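Local structure of 2-oxoadipate dioxygenase/decarboxylase (Pseudomonas putida, 6W1G) at residues R13-A18 with D178-V183; L162-Q167 with G172-A177; T378-L383 with G387-E392. The protein catalyses the iron(II)-dependent decarboxylation and hydroxylation of 2-oxoadipate by dioxygen, giving (R)-2-hydroxyglutarate and carbon dioxide in D-lysine catabolism. All blocks are in the same frame, centred on the assembly; numbering follows the deposited sequence.

How the contacts relate
From the N terminus, helix 9-27 enters contact 1 early, and the loop is closed about 160 residues later when helix 176-188 returns to lie beside it. Contact 2 is nested inside that loop: residues 172-177 leave the end of helix 159-171 and pack back against its own residues 162-167 as helix 176-188 begins. The two contacts share this last helix and touch, Leu-164 packing on Thr-181 and Phe-182 while Gln-167 reaches Asp-178. Contact 3 follows in series, its centre about 40 Å from that of contact 1. It closes a short local loop joining helix 380-385 to strand 389-393, far from the other two.

Contact 1 of 3, residues R13-A18 with D178-V183; sequences RAQFSA and DAETFV
Phe-16 and Val-183 mark the nearest backbone approach of helices 9-27 and 176-188, whose short segments here run in broadly the same direction at 35° with axes 10.0 Å apart. Val-183 does most of the filling between them. Its CG1 methyl, placed anti to the backbone N, comes within 4.0 Å of Phe-16 CA and also stands at the edge of the Phe-16 ring, near the ring plane, so the aromatic group is met from its rim. The other branch turns to the side-chain stems: Val-183 CG2 lies 4.3 Å from Phe-16 CB and 4.5 Å from Gln-15 CB. Both methyls thus pack over the backbone and CB atoms of Gln-15 and Phe-16. The pair joins the N-terminal helix 9-27 to helix 176-188 in an enzyme of the glyoxalase clan; the Phe-16 side chain is about 11 Å from that of the metal ligand His-70, and Phe-182 continues the apolar packing onto helices 78-90 and 159-171. Toward solvent the contact becomes polar but loose. Gln-15 stretches out beyond CG while Glu-180 bends back at chi2 (42°), which brings Gln-15 OE1 to 4.2 Å from Glu-180 OE1, with the amide and carboxylate planes 45° apart. The nearest atoms there are two oxygens, and no hydrogen bond joins the two segments; Glu-180 instead uses OE2 to accept from Gln-184 NE2, one turn further along its own helix.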
loop_
_atom_site.group_PDB
_atom_site.type_symbol
_atom_site.label_atom_id
_atom_site.label_comp_id
_atom_site.label_asym_id
_atom_site.label_seq_id
_atom_site.Cartn_x
_atom_site.Cartn_y
_atom_site.Cartn_z
ATOM N N ARG A 13 -1.504 -4.439 -14.966
ATOM C CA ARG A 13 -1.561 -3.741 -13.689
ATOM C C ARG A 13 -1.338 -2.246 -13.869
ATOM O O ARG A 13 -2.058 -1.425 -13.292
ATOM C CB ARG A 13 -0.519 -4.329 -12.744
ATOM C CG ARG A 13 -0.585 -3.755 -11.362
ATOM C CD ARG A 13 0.295 -4.467 -10.353
ATOM N NE ARG A 13 1.693 -4.395 -10.679
ATOM C CZ ARG A 13 2.447 -5.323 -11.258
ATOM N NH1 ARG A 13 1.964 -6.487 -11.635
ATOM N NH2 ARG A 13 3.724 -5.066 -11.479
ATOM N N ALA A 14 -0.339 -1.855 -14.679
ATOM C CA ALA A 14 -0.102 -0.417 -14.875
ATOM C C ALA A 14 -1.299 0.244 -15.511
ATOM O O ALA A 14 -1.697 1.360 -15.131
ATOM C CB ALA A 14 1.147 -0.219 -15.730
ATOM N N GLN A 15 -1.896 -0.418 -16.506
ATOM C CA GLN A 15 -3.076 0.129 -17.170
ATOM C C GLN A 15 -4.265 0.239 -16.221
ATOM O O GLN A 15 -5.026 1.228 -16.248
ATOM C CB GLN A 15 -3.426 -0.742 -18.363
ATOM C CG GLN A 15 -2.484 -0.559 -19.529
ATOM C CD GLN A 15 -2.707 -1.553 -20.629
ATOM O OE1 GLN A 15 -3.483 -2.492 -20.487
ATOM N NE2 GLN A 15 -2.007 -1.364 -21.729
ATOM N N PHE A 16 -4.446 -0.766 -15.371
ATOM C CA PHE A 16 -5.532 -0.747 -14.406
ATOM C C PHE A 16 -5.349 0.369 -13.395
ATOM O O PHE A 16 -6.300 1.105 -13.090
ATOM C CB PHE A 16 -5.619 -2.108 -13.702
ATOM C CG PHE A 16 -6.704 -2.208 -12.674
ATOM C CD1 PHE A 16 -8.022 -2.410 -13.040
ATOM C CD2 PHE A 16 -6.420 -2.094 -11.338
ATOM C CE1 PHE A 16 -9.037 -2.494 -12.081
ATOM C CE2 PHE A 16 -7.430 -2.167 -10.399
ATOM C CZ PHE A 16 -8.736 -2.358 -10.771
ATOM N N SER A 17 -4.129 0.532 -12.869
ATOM C CA SER A 17 -3.865 1.605 -11.918
ATOM C C SER A 17 -4.190 2.949 -12.559
ATOM O O SER A 17 -4.798 3.840 -11.949
ATOM C CB SER A 17 -2.422 1.548 -11.501
ATOM O OG SER A 17 -2.132 2.613 -10.623
ATOM N N ALA A 18 -3.736 3.154 -13.803
ATOM C CA ALA A 18 -3.996 4.426 -14.474
ATOM C C ALA A 18 -5.478 4.660 -14.711
ATOM O O ALA A 18 -5.985 5.787 -14.530
ATOM C CB ALA A 18 -3.255 4.480 -15.815
ATOM N N ASP A 178 -8.102 -8.255 -25.205
ATOM C CA ASP A 178 -8.799 -8.856 -24.079
ATOM C C ASP A 178 -8.342 -8.235 -22.771
ATOM O O ASP A 178 -9.152 -8.087 -21.853
ATOM C CB ASP A 178 -8.625 -10.376 -24.056
ATOM C CG ASP A 178 -9.391 -11.061 -25.165
ATOM O OD1 ASP A 178 -10.263 -10.413 -25.809
ATOM O OD2 ASP A 178 -9.092 -12.247 -25.427
ATOM N N ALA A 179 -7.056 -7.848 -22.661
ATOM C CA ALA A 179 -6.595 -7.166 -21.456
ATOM C C ALA A 179 -7.282 -5.820 -21.289
ATOM O O ALA A 179 -7.614 -5.418 -20.165
ATOM C CB ALA A 179 -5.084 -6.996 -21.472
ATOM N N GLU A 180 -7.444 -5.065 -22.387
ATOM C CA GLU A 180 -8.168 -3.798 -22.314
ATOM C C GLU A 180 -9.621 -4.004 -21.875
ATOM O O GLU A 180 -10.135 -3.272 -21.018
ATOM C CB GLU A 180 -8.102 -3.019 -23.614
ATOM C CG GLU A 180 -8.693 -1.600 -23.412
ATOM C CD GLU A 180 -8.249 -0.950 -22.079
ATOM O OE1 GLU A 180 -7.025 -0.791 -21.891
ATOM O OE2 GLU A 180 -9.104 -0.631 -21.218
ATOM N N THR A 181 -10.292 -5.029 -22.420
ATOM C CA THR A 181 -11.647 -5.322 -21.989
ATOM C C THR A 181 -11.660 -5.691 -20.515
ATOM O O THR A 181 -12.529 -5.248 -19.752
ATOM C CB THR A 181 -12.244 -6.439 -22.840
ATOM O OG1 THR A 181 -12.192 -6.052 -24.217
ATOM C CG2 THR A 181 -13.681 -6.758 -22.423
ATOM N N PHE A 182 -10.705 -6.514 -20.105
ATOM C CA PHE A 182 -10.586 -6.898 -18.698
ATOM C C PHE A 182 -10.478 -5.676 -17.778
ATOM O O PHE A 182 -11.127 -5.619 -16.728
ATOM C CB PHE A 182 -9.395 -7.860 -18.495
ATOM C CG PHE A 182 -9.098 -8.123 -17.055
ATOM C CD1 PHE A 182 -9.834 -9.026 -16.309
ATOM C CD2 PHE A 182 -8.128 -7.364 -16.419
ATOM C CE1 PHE A 182 -9.529 -9.169 -14.947
ATOM C CE2 PHE A 182 -7.838 -7.542 -15.101
ATOM C CZ PHE A 182 -8.542 -8.425 -14.376
ATOM N N VAL A 183 -9.603 -4.714 -18.136
ATOM C CA VAL A 183 -9.427 -3.553 -17.279
ATOM C C VAL A 183 -10.737 -2.812 -17.140
ATOM O O VAL A 183 -11.125 -2.426 -16.039
ATOM C CB VAL A 183 -8.292 -2.671 -17.835
ATOM C CG1 VAL A 183 -8.330 -1.300 -17.189
ATOM C CG2 VAL A 183 -6.946 -3.363 -17.591
#

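Contact 2 of 3, residues L162-Q167 with G172-A177; sequences LELIAQ and GGLDAA
The flat amide of Gln-167 has Leu-174 above one face, where methyl CD2 stands 3.9 Å from Gln-167 NE2, over the nitrogen end of the group rather than its oxygen. Two polar partners meet the same nitrogen. A water accepts from Gln-167 NE2 at 2.9 Å and passes the link on by donating to Gly-173 O at 2.8 Å, while Asp-178 OD2, in the first turn of the next helix, is a direct hydrogen-bond acceptor. The amide nitrogen is thus gripped twice, and its rotation is likely to be well defined. It gets there on a fully extended chain, with CG anti to the backbone N (chi1 -178°) and chi2 also near 180°, so that the amide reaches toward the 172-177 segment and the water completes the link.

Beside this water-mediated link the contact is apolar. Leu-174 CD2 lies 4.3 Å from Leu-164 CD2 and 4.0 Å from Leu-164 O, so a single methyl serves both the amide of Gln-167 and the flank of the preceding helix. Leu-164 and Leu-174 each go on to touch Phe-182, and Leu-174 reaches Val-90 of helix 78-90.

The backbone leaves the helix through two glycines. Gly-172 departs from helix 159-171 with phi 99°, and Gly-173 is also at positive phi, values at which a CB would press on the preceding carbonyl oxygen. Asp-175 then takes the N-cap position, its OD1 accepting from Asp-178 N. Helices 159-171 and 176-188, joined by a short linker with a glycine exit and an aspartate N-cap, form a helical hairpin in the simple topological sense.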
loop_
_atom_site.group_PDB
_atom_site.type_symbol
_atom_site.label_atom_id
_atom_site.label_comp_id
_atom_site.label_asym_id
_atom_site.label_seq_id
_atom_site.Cartn_x
_atom_site.Cartn_y
_atom_site.Cartn_z
ATOM N N LEU A 162 -15.669 -12.005 -15.015
ATOM C CA LEU A 162 -15.494 -13.384 -14.582
ATOM C C LEU A 162 -15.067 -14.279 -15.741
ATOM O O LEU A 162 -14.205 -15.149 -15.581
ATOM C CB LEU A 162 -16.778 -13.887 -13.928
ATOM C CG LEU A 162 -17.159 -13.169 -12.637
ATOM C CD1 LEU A 162 -18.535 -13.648 -12.185
ATOM C CD2 LEU A 162 -16.109 -13.366 -11.549
ATOM N N GLU A 163 -15.625 -14.038 -16.935
ATOM C CA GLU A 163 -15.228 -14.811 -18.103
ATOM C C GLU A 163 -13.756 -14.606 -18.412
ATOM O O GLU A 163 -13.041 -15.558 -18.742
ATOM C CB GLU A 163 -16.066 -14.395 -19.309
ATOM C CG GLU A 163 -17.495 -14.833 -19.259
ATOM C CD GLU A 163 -18.359 -14.221 -20.328
ATOM O OE1 GLU A 163 -17.919 -13.390 -21.172
ATOM O OE2 GLU A 163 -19.557 -14.562 -20.315
ATOM N N LEU A 164 -13.291 -13.344 -18.353
ATOM C CA LEU A 164 -11.915 -13.068 -18.742
ATOM C C LEU A 164 -10.929 -13.557 -17.688
ATOM O O LEU A 164 -9.828 -13.999 -18.048
ATOM C CB LEU A 164 -11.753 -11.577 -19.012
ATOM C CG LEU A 164 -12.399 -11.117 -20.318
ATOM C CD1 LEU A 164 -12.552 -9.591 -20.362
ATOM C CD2 LEU A 164 -11.546 -11.589 -21.500
ATOM N N ILE A 165 -11.303 -13.561 -16.411
ATOM C CA ILE A 165 -10.485 -14.183 -15.367
ATOM C C ILE A 165 -10.313 -15.672 -15.653
ATOM O O ILE A 165 -9.202 -16.227 -15.646
ATOM C CB ILE A 165 -11.094 -13.957 -13.982
ATOM C CG1 ILE A 165 -11.065 -12.466 -13.618
ATOM C CG2 ILE A 165 -10.355 -14.742 -12.930
ATOM C CD1 ILE A 165 -11.906 -12.116 -12.419
ATOM N N ALA A 166 -11.425 -16.349 -15.964
ATOM C CA ALA A 166 -11.372 -17.785 -16.253
ATOM C C ALA A 166 -10.541 -18.057 -17.500
ATOM O O ALA A 166 -9.764 -19.030 -17.555
ATOM C CB ALA A 166 -12.788 -18.343 -16.367
ATOM N N GLN A 167 -10.726 -17.236 -18.532
ATOM C CA GLN A 167 -9.967 -17.371 -19.764
ATOM C C GLN A 167 -8.473 -17.205 -19.513
ATOM O O GLN A 167 -7.639 -18.001 -20.008
ATOM C CB GLN A 167 -10.447 -16.351 -20.771
ATOM C CG GLN A 167 -9.757 -16.447 -22.092
ATOM C CD GLN A 167 -10.208 -15.367 -23.051
ATOM O OE1 GLN A 167 -11.403 -15.057 -23.139
ATOM N NE2 GLN A 167 -9.288 -14.840 -23.813
ATOM N N GLY A 172 -3.434 -18.988 -19.959
ATOM C CA GLY A 172 -2.142 -18.505 -19.514
ATOM C C GLY A 172 -1.884 -17.037 -19.724
ATOM O O GLY A 172 -0.722 -16.609 -19.646
ATOM N N GLY A 173 -2.886 -16.258 -20.066
ATOM C CA GLY A 173 -2.766 -14.826 -20.211
ATOM C C GLY A 173 -3.861 -14.295 -21.125
ATOM O O GLY A 173 -4.760 -15.033 -21.533
ATOM N N LEU A 174 -3.752 -13.002 -21.432
ATOM C CA LEU A 174 -4.685 -12.287 -22.272
ATOM C C LEU A 174 -3.897 -11.484 -23.292
ATOM O O LEU A 174 -2.873 -10.893 -22.973
ATOM C CB LEU A 174 -5.564 -11.327 -21.460
ATOM C CG LEU A 174 -6.440 -11.973 -20.392
ATOM C CD1 LEU A 174 -7.142 -10.856 -19.597
ATOM C CD2 LEU A 174 -7.450 -12.883 -21.023
ATOM N N ASP A 175 -4.390 -11.435 -24.529
ATOM C CA ASP A 175 -3.842 -10.512 -25.536
ATOM C C ASP A 175 -4.246 -9.076 -25.234
ATOM O O ASP A 175 -4.989 -8.816 -24.312
ATOM C CB ASP A 175 -4.207 -10.973 -26.934
ATOM C CG ASP A 175 -5.694 -10.873 -27.265
ATOM O OD1 ASP A 175 -6.508 -10.202 -26.628
ATOM O OD2 ASP A 175 -6.055 -11.470 -28.289
ATOM N N ALA A 176 -3.730 -8.133 -26.035
ATOM C CA ALA A 176 -3.915 -6.718 -25.725
ATOM C C ALA A 176 -5.387 -6.336 -25.708
ATOM O O ALA A 176 -5.827 -5.602 -24.815
ATOM C CB ALA A 176 -3.149 -5.836 -26.711
ATOM N N ALA A 177 -6.157 -6.797 -26.691
ATOM C CA ALA A 177 -7.566 -6.422 -26.744
ATOM C C ALA A 177 -8.339 -6.983 -25.561
ATOM O O ALA A 177 -9.167 -6.279 -24.971
ATOM C CB ALA A 177 -8.205 -6.900 -28.036
HETATM O O HOH W 1 -6.461 -15.545 -23.670
#

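Contact 3 of 3, residues T378-L383 with G387-E392; sequences TTLQGL and GHVHFE
Leu-383 O accepts backbone N-H groups from both His-388 and Val-389. His-388 N donates to Leu-383 O at 2.8 Å, and Val-389 N adds a weak, longer bond of 3.4 Å to the same Leu-383 O. Gly-387, at positive phi, ends helix 380-385 in a Schellman motif. The carbonyls of this turn have a partner too: Thr-364 OG1 hydrogen-bonds to Gly-387 O and, weakly, to His-388 O. At the other end of the helix Thr-379 is the N-cap, and its OG1 accepts from Gly-382 N at 2.9 Å. Gln-381 has partners at both amide atoms, OE1 taking a bond from Arg-352 and NE2 giving one to Asp-385.

Apolar branches fill the angle between helix and strand. The two methyls of Val-389 divide the work, CG2 packing 3.8 Å from Leu-383 CB and CG1 4.1 Å from Leu-380 CD1. Leu-383 CD2 lies 3.9 Å from His-388 CB and meets the imidazole obliquely, the two side chains crossing at about a right angle.

Further along the strand, His-390 NE2 donates to Glu-392 OE2 at 2.7 Å. The bond is almost straight (173°) and lies in the imidazole plane, yet it reaches the carboxylate from above, 41° out of its plane. His-390 also stacks on Trp-58, and its backbone pairs with Phe-362 of the antiparallel strand 359-363. Backbone N-H groups at the helix-to-strand junction thus converge on one carbonyl, while the carboxylate and the stacked indole probably fix the His-390 ring and favour its NE2 as a donor.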
loop_
_atom_site.group_PDB
_atom_site.type_symbol
_atom_site.label_atom_id
_atom_site.label_comp_id
_atom_site.label_asym_id
_atom_site.label_seq_id
_atom_site.Cartn_x
_atom_site.Cartn_y
_atom_site.Cartn_z
ATOM N N THR A 378 38.348 -7.723 -0.849
ATOM C CA THR A 378 37.863 -9.088 -0.739
ATOM C C THR A 378 36.523 -9.207 -0.020
ATOM O O THR A 378 36.021 -10.339 0.108
ATOM C CB THR A 378 38.877 -9.992 -0.007
ATOM O OG1 THR A 378 39.069 -9.571 1.353
ATOM C CG2 THR A 378 40.241 -10.008 -0.740
ATOM N N THR A 379 35.907 -8.095 0.374
ATOM C CA THR A 379 34.690 -8.105 1.163
ATOM C C THR A 379 33.714 -7.098 0.598
ATOM O O THR A 379 34.072 -6.168 -0.142
ATOM C CB THR A 379 34.934 -7.739 2.638
ATOM O OG1 THR A 379 35.402 -6.406 2.659
ATOM C CG2 THR A 379 35.926 -8.673 3.327
ATOM N N LEU A 380 32.454 -7.299 0.946
ATOM C CA LEU A 380 31.413 -6.357 0.554
ATOM C C LEU A 380 31.687 -4.963 1.116
ATOM O O LEU A 380 31.612 -3.955 0.405
ATOM C CB LEU A 380 30.053 -6.877 1.004
ATOM C CG LEU A 380 28.856 -5.975 0.710
ATOM C CD1 LEU A 380 28.754 -5.627 -0.753
ATOM C CD2 LEU A 380 27.584 -6.686 1.191
ATOM N N GLN A 381 32.035 -4.881 2.404
ATOM C CA GLN A 381 32.339 -3.591 2.979
ATOM C C GLN A 381 33.530 -2.943 2.283
ATOM O O GLN A 381 33.548 -1.728 2.066
ATOM C CB GLN A 381 32.651 -3.716 4.465
ATOM C CG GLN A 381 32.804 -2.357 5.117
ATOM C CD GLN A 381 31.477 -1.661 5.145
ATOM O OE1 GLN A 381 30.500 -2.202 5.661
ATOM N NE2 GLN A 381 31.413 -0.467 4.609
ATOM N N GLY A 382 34.533 -3.720 1.944
ATOM C CA GLY A 382 35.685 -3.150 1.284
ATOM C C GLY A 382 35.363 -2.598 -0.099
ATOM O O GLY A 382 35.894 -1.560 -0.521
ATOM N N LEU A 383 34.488 -3.291 -0.828
ATOM C CA LEU A 383 34.050 -2.799 -2.122
ATOM C C LEU A 383 33.202 -1.540 -1.991
ATOM O O LEU A 383 33.286 -0.639 -2.821
ATOM C CB LEU A 383 33.247 -3.886 -2.846
ATOM C CG LEU A 383 34.076 -5.057 -3.328
ATOM C CD1 LEU A 383 33.183 -6.213 -3.700
ATOM C CD2 LEU A 383 34.946 -4.659 -4.510
ATOM N N GLY A 387 34.219 2.390 -3.258
ATOM C CA GLY A 387 33.364 2.982 -4.277
ATOM C C GLY A 387 33.002 2.071 -5.428
ATOM O O GLY A 387 32.544 2.582 -6.460
ATOM N N HIS A 388 33.190 0.757 -5.280
ATOM C CA HIS A 388 32.822 -0.188 -6.343
ATOM C C HIS A 388 31.383 -0.649 -6.270
ATOM O O HIS A 388 30.856 -1.151 -7.267
ATOM C CB HIS A 388 33.735 -1.404 -6.281
ATOM C CG HIS A 388 35.136 -1.112 -6.632
ATOM N ND1 HIS A 388 35.924 -2.016 -7.283
ATOM C CD2 HIS A 388 35.903 -0.021 -6.437
ATOM C CE1 HIS A 388 37.138 -1.538 -7.417
ATOM N NE2 HIS A 388 37.169 -0.341 -6.899
ATOM N N VAL A 389 30.771 -0.578 -5.091
ATOM C CA VAL A 389 29.403 -1.005 -4.811
ATOM C C VAL A 389 28.715 0.144 -4.088
ATOM O O VAL A 389 29.295 0.719 -3.169
ATOM C CB VAL A 389 29.403 -2.263 -3.936
ATOM C CG1 VAL A 389 27.970 -2.644 -3.468
ATOM C CG2 VAL A 389 29.987 -3.417 -4.713
ATOM N N HIS A 390 27.491 0.447 -4.485
ATOM C CA HIS A 390 26.666 1.445 -3.819
ATOM C C HIS A 390 25.399 0.759 -3.300
ATOM O O HIS A 390 24.883 -0.126 -3.956
ATOM C CB HIS A 390 26.257 2.504 -4.867
ATOM C CG HIS A 390 25.463 3.617 -4.300
ATOM N ND1 HIS A 390 26.045 4.697 -3.692
ATOM C CD2 HIS A 390 24.131 3.779 -4.179
ATOM C CE1 HIS A 390 25.093 5.517 -3.261
ATOM N NE2 HIS A 390 23.920 4.959 -3.510
ATOM N N PHE A 391 24.926 1.159 -2.129
ATOM C CA PHE A 391 23.707 0.614 -1.573
ATOM C C PHE A 391 22.674 1.689 -1.279
ATOM O O PHE A 391 23.007 2.834 -0.952
ATOM C CB PHE A 391 23.981 -0.264 -0.341
ATOM C CG PHE A 391 24.542 0.466 0.851
ATOM C CD1 PHE A 391 23.726 1.007 1.834
ATOM C CD2 PHE A 391 25.882 0.590 1.033
ATOM C CE1 PHE A 391 24.296 1.632 2.949
ATOM C CE2 PHE A 391 26.423 1.248 2.131
ATOM C CZ PHE A 391 25.616 1.761 3.077
ATOM N N GLU A 392 21.416 1.298 -1.395
ATOM C CA GLU A 392 20.287 2.122 -0.984
ATOM C C GLU A 392 19.284 1.234 -0.290
ATOM O O GLU A 392 19.213 0.035 -0.580
ATOM C CB GLU A 392 19.595 2.826 -2.148
ATOM C CG GLU A 392 20.421 3.881 -2.914
ATOM C CD GLU A 392 20.762 5.146 -2.117
ATOM O OE1 GLU A 392 20.186 5.385 -1.036
ATOM O OE2 GLU A 392 21.603 5.922 -2.646
#